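Local coordinates for protein inorganic pyrophosphatase (Shewanella sp. AS-11, PDB 6LL8) that probably hydrolyses diphosphate to two phosphates with the help of divalent metal ions, manganese being the usual cofactor, at residues T193-F203 with I229-L240. Sequence-based numbering, arbitrary orientation. Where two conformers were deposited one is given.
Sequences TPARDLVMRDF and IKADLEADIAKL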
loop_
_atom_site.group_PDB
_atom_site.type_symbol
_atom_site.label_atom_id
_atom_site.label_comp_id
_atom_site.label_asym_id
_atom_site.label_seq_id
_atom_site.Cartn_x
_atom_site.Cartn_y
_atom_site.Cartn_z
ATOM N N THR A 193 10.774 17.744 5.360
ATOM C CA THR A 193 11.066 16.549 4.536
ATOM C C THR A 193 11.311 16.979 3.096
ATOM O O THR A 193 10.479 17.689 2.523
ATOM C CB THR A 193 9.912 15.559 4.615
ATOM O OG1 THR A 193 9.682 15.293 5.993
ATOM C CG2 THR A 193 10.199 14.271 3.879
ATOM N N PRO A 194 12.417 16.531 2.460
ATOM C CA PRO A 194 12.665 16.878 1.064
ATOM C C PRO A 194 11.517 16.443 0.146
ATOM O O PRO A 194 10.919 15.369 0.351
ATOM C CB PRO A 194 13.976 16.133 0.763
ATOM C CG PRO A 194 14.682 15.981 2.078
ATOM C CD PRO A 194 13.541 15.782 3.055
ATOM N N ALA A 195 11.268 17.193 -0.902
ATOM C CA ALA A 195 10.203 16.891 -1.868
ATOM C C ALA A 195 10.332 15.451 -2.354
ATOM O O ALA A 195 9.308 14.753 -2.406
ATOM C CB ALA A 195 10.217 17.890 -2.993
ATOM N N ARG A 196 11.508 14.998 -2.754
ATOM C CA ARG A 196 11.622 13.652 -3.352
ATOM C C ARG A 196 11.224 12.598 -2.322
ATOM O O ARG A 196 10.614 11.583 -2.692
ATOM C CB ARG A 196 13.014 13.410 -3.930
ATOM C CG ARG A 196 13.254 11.990 -4.434
ATOM C CD ARG A 196 12.320 11.556 -5.559
ATOM N NE ARG A 196 12.310 12.423 -6.726
ATOM C CZ ARG A 196 13.070 12.261 -7.796
ATOM N NH1 ARG A 196 13.908 11.263 -7.879
ATOM N NH2 ARG A 196 12.967 13.093 -8.810
ATOM N N ASP A 197 11.580 12.798 -1.061
ATOM C CA ASP A 197 11.241 11.812 -0.019
ATOM C C ASP A 197 9.726 11.756 0.149
ATOM O O ASP A 197 9.197 10.661 0.386
ATOM C CB ASP A 197 11.955 12.126 1.291
ATOM C CG ASP A 197 13.468 11.940 1.284
ATOM O OD1 ASP A 197 13.970 11.239 0.397
ATOM O OD2 ASP A 197 14.089 12.416 2.225
ATOM N N LEU A 198 9.020 12.880 -0.003
ATOM C CA LEU A 198 7.549 12.852 0.069
ATOM C C LEU A 198 6.968 12.192 -1.179
ATOM O O LEU A 198 6.056 11.348 -1.066
ATOM C CB LEU A 198 7.018 14.265 0.237
ATOM C CG LEU A 198 7.336 14.952 1.560
ATOM C CD1 LEU A 198 6.856 16.382 1.523
ATOM C CD2 LEU A 198 6.739 14.208 2.747
ATOM N N VAL A 199 7.451 12.541 -2.362
ATOM C CA VAL A 199 6.932 11.934 -3.605
ATOM C C VAL A 199 7.073 10.401 -3.499
ATOM O O VAL A 199 6.168 9.695 -3.922
ATOM C CB VAL A 199 7.652 12.511 -4.837
ATOM C CG1 VAL A 199 7.339 11.749 -6.089
ATOM C CG2 VAL A 199 7.352 13.986 -4.996
ATOM N N MET A 200 8.205 9.912 -3.005
ATOM C CA MET A 200 8.502 8.476 -2.994
ATOM C C MET A 200 7.962 7.766 -1.768
ATOM O O MET A 200 8.106 6.547 -1.701
ATOM C CB MET A 200 10.013 8.232 -3.075
ATOM C CG MET A 200 10.654 8.740 -4.348
ATOM S SD MET A 200 9.944 8.126 -5.832
ATOM C CE MET A 200 10.232 6.393 -5.610
ATOM N N ARG A 201 7.367 8.451 -0.822
ATOM C CA ARG A 201 7.011 7.808 0.461
ATOM C C ARG A 201 5.987 6.688 0.256
ATOM O O ARG A 201 6.072 5.690 0.977
ATOM C CB ARG A 201 6.451 8.853 1.415
ATOM C CG ARG A 201 5.946 8.266 2.721
ATOM C CD ARG A 201 5.996 9.252 3.833
ATOM N NE ARG A 201 7.372 9.518 4.215
ATOM C CZ ARG A 201 7.723 10.535 4.990
ATOM N NH1 ARG A 201 6.804 11.376 5.428
ATOM N NH2 ARG A 201 8.989 10.723 5.272
ATOM N N ASP A 202 5.030 6.891 -0.630
ATOM C CA ASP A 202 3.931 5.933 -0.842
ATOM C C ASP A 202 3.656 5.893 -2.328
ATOM O O ASP A 202 2.575 6.315 -2.776
ATOM C CB ASP A 202 2.727 6.332 -0.020
ATOM C CG ASP A 202 1.526 5.434 -0.089
ATOM O OD1 ASP A 202 1.660 4.331 -0.651
ATOM O OD2 ASP A 202 0.490 5.857 0.516
ATOM N N PHE A 203 4.647 5.441 -3.056
ATOM C CA PHE A 203 4.722 5.539 -4.517
ATOM C C PHE A 203 4.716 4.166 -5.138
ATOM O O PHE A 203 5.425 3.284 -4.636
ATOM C CB PHE A 203 6.005 6.294 -4.873
ATOM C CG PHE A 203 6.221 6.471 -6.353
ATOM C CD1 PHE A 203 6.894 5.498 -7.070
ATOM C CD2 PHE A 203 5.733 7.593 -6.998
ATOM C CE1 PHE A 203 7.098 5.655 -8.427
ATOM C CE2 PHE A 203 5.917 7.724 -8.375
ATOM C CZ PHE A 203 6.594 6.751 -9.066
ATOM N N ILE A 229 5.153 23.799 -0.088
ATOM C CA ILE A 229 6.057 22.837 -0.801
ATOM C C ILE A 229 5.409 22.368 -2.101
ATOM O O ILE A 229 6.066 21.629 -2.844
ATOM C CB ILE A 229 6.492 21.620 0.062
ATOM C CG1 ILE A 229 7.724 20.903 -0.519
ATOM C CG2 ILE A 229 5.362 20.628 0.280
ATOM C CD1 ILE A 229 8.353 19.857 0.418
ATOM N N LYS A 230 4.189 22.788 -2.396
ATOM C CA LYS A 230 3.457 22.250 -3.572
ATOM C C LYS A 230 4.257 22.458 -4.860
ATOM O O LYS A 230 4.372 21.511 -5.667
ATOM C CB LYS A 230 2.042 22.818 -3.648
ATOM C CG LYS A 230 1.128 22.016 -4.551
ATOM C CD LYS A 230 -0.300 22.463 -4.444
ATOM C CE LYS A 230 -0.863 22.186 -3.064
ATOM N NZ LYS A 230 -2.295 22.515 -3.000
ATOM N N ALA A 231 4.760 23.656 -5.113
ATOM C CA ALA A 231 5.529 23.914 -6.347
ATOM C C ALA A 231 6.762 23.002 -6.398
ATOM O O ALA A 231 7.125 22.541 -7.502
ATOM C CB ALA A 231 5.878 25.372 -6.441
ATOM N N ASP A 232 7.412 22.764 -5.269
ATOM C CA ASP A 232 8.587 21.848 -5.184
ATOM C C ASP A 232 8.152 20.419 -5.521
ATOM O O ASP A 232 8.878 19.719 -6.213
ATOM C CB ASP A 232 9.260 21.930 -3.808
ATOM C CG ASP A 232 9.964 23.260 -3.503
ATOM O OD1 ASP A 232 10.187 23.987 -4.449
ATOM O OD2 ASP A 232 10.252 23.487 -2.327
ATOM N N LEU A 233 6.973 19.997 -5.079
ATOM C CA LEU A 233 6.470 18.658 -5.443
ATOM C C LEU A 233 6.221 18.581 -6.942
ATOM O O LEU A 233 6.553 17.561 -7.565
ATOM C CB LEU A 233 5.204 18.330 -4.667
ATOM C CG LEU A 233 5.331 18.221 -3.151
ATOM C CD1 LEU A 233 3.968 18.110 -2.515
ATOM C CD2 LEU A 233 6.197 17.053 -2.752
ATOM N N GLU A 234 5.636 19.629 -7.516
ATOM C CA GLU A 234 5.346 19.655 -8.959
ATOM C C GLU A 234 6.647 19.571 -9.761
ATOM O O GLU A 234 6.719 18.844 -10.767
ATOM C CB GLU A 234 4.540 20.899 -9.311
ATOM C CG GLU A 234 3.145 20.861 -8.711
ATOM C CD GLU A 234 2.354 22.109 -9.019
ATOM O OE1 GLU A 234 2.815 23.220 -8.621
ATOM O OE2 GLU A 234 1.282 21.965 -9.634
ATOM N N ALA A 235 7.668 20.309 -9.345
ATOM C CA ALA A 235 8.967 20.272 -10.044
ATOM C C ALA A 235 9.544 18.873 -9.901
ATOM O O ALA A 235 10.139 18.340 -10.850
ATOM C CB ALA A 235 9.913 21.307 -9.487
ATOM N N ASP A 236 9.389 18.275 -8.724
ATOM C CA ASP A 236 10.009 16.964 -8.490
ATOM C C ASP A 236 9.348 15.845 -9.293
ATOM O O ASP A 236 10.059 14.965 -9.804
ATOM C CB ASP A 236 10.047 16.628 -7.013
ATOM C CG ASP A 236 11.006 15.483 -6.770
ATOM O OD1 ASP A 236 12.252 15.653 -7.019
ATOM O OD2 ASP A 236 10.505 14.402 -6.439
ATOM N N ILE A 237 8.023 15.871 -9.446
ATOM C CA ILE A 237 7.365 14.797 -10.230
ATOM C C ILE A 237 7.770 14.903 -11.703
ATOM O O ILE A 237 7.850 13.874 -12.366
ATOM C CB ILE A 237 5.861 14.703 -10.023
ATOM C CG1 ILE A 237 5.105 15.947 -10.483
ATOM C CG2 ILE A 237 5.556 14.334 -8.586
ATOM C CD1 ILE A 237 3.598 15.771 -10.429
ATOM N N ALA A 238 8.021 16.108 -12.230
ATOM C CA ALA A 238 8.491 16.247 -13.624
ATOM C C ALA A 238 9.867 15.594 -13.747
ATOM O O ALA A 238 10.122 14.917 -14.739
ATOM C CB ALA A 238 8.550 17.695 -14.016
ATOM N N LYS A 239 10.761 15.789 -12.781
ATOM C CA LYS A 239 12.090 15.141 -12.788
ATOM C C LYS A 239 11.920 13.629 -12.714
ATOM O O LYS A 239 12.570 12.921 -13.476
ATOM C CB LYS A 239 12.941 15.639 -11.626
ATOM C CG LYS A 239 13.409 17.080 -11.714
ATOM C CD LYS A 239 14.296 17.491 -10.534
ATOM C CE LYS A 239 14.476 18.983 -10.355
ATOM N NZ LYS A 239 15.111 19.610 -11.536
ATOM N N LEU A 240 11.057 13.149 -11.815
ATOM C CA LEU A 240 10.873 11.699 -11.654
ATOM C C LEU A 240 10.342 11.081 -12.940
ATOM O O LEU A 240 10.729 9.959 -13.284
ATOM C CB LEU A 240 9.932 11.461 -10.470
ATOM C CG LEU A 240 9.745 10.010 -10.068
ATOM C CD1 LEU A 240 11.051 9.321 -9.711
ATOM C CD2 LEU A 240 8.791 9.960 -8.895
#
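Arg196 and Asp236 form a salt bridge between helix 195-199 and helix 230-243. Arg196 NE donates to Asp236 OD2 at 2.7 Å. The bond is nearly straight (169°), lies in the guanidinium plane and uses the syn lone pair. The guanidinium and carboxylate planes are 51° apart, and the two side chains cross at about a right angle. The second bond, from Arg196 NH2 to Asp236 OD1, is weak at 3.2 Å. The arginine chain is bent at chi2 and chi3, which folds NE back onto the carboxylate. Leu240 lies over one face of the guanidinium, with its CD1 3.9 Å from Arg196 NH1. Arg196 NH1 also makes a salt bridge to Glu243, further along the helix of Asp236. An alanine in place of Arg196 would probably leave Asp236 and Glu243 without this charged mate and open a gap beside CB and CD1 of Leu240.

Next to the bridge, Val199 is a knob in the hole formed by Leu233, Asp236, Ile237 and Leu240. With CG1 anti to the backbone N, this branch meets Leu240 CD2 at 3.6 Å, and CG2 turns to Leu233 CD2. Leu240 CD2 also touches Phe203 CE2 at 3.7 Å and Met200 SD. Toward the start of both helices, Ala195 CB packs on Leu233 CD2 at 4.1 Å.

The helices cross at -71°. Leu233 and Ile237 also rest on strands 248-255 and 260-267, and Leu198 touches Leu218 of strand 211-220. This is helix-on-helix packing over the mixed sheet of the DHHA2 domain.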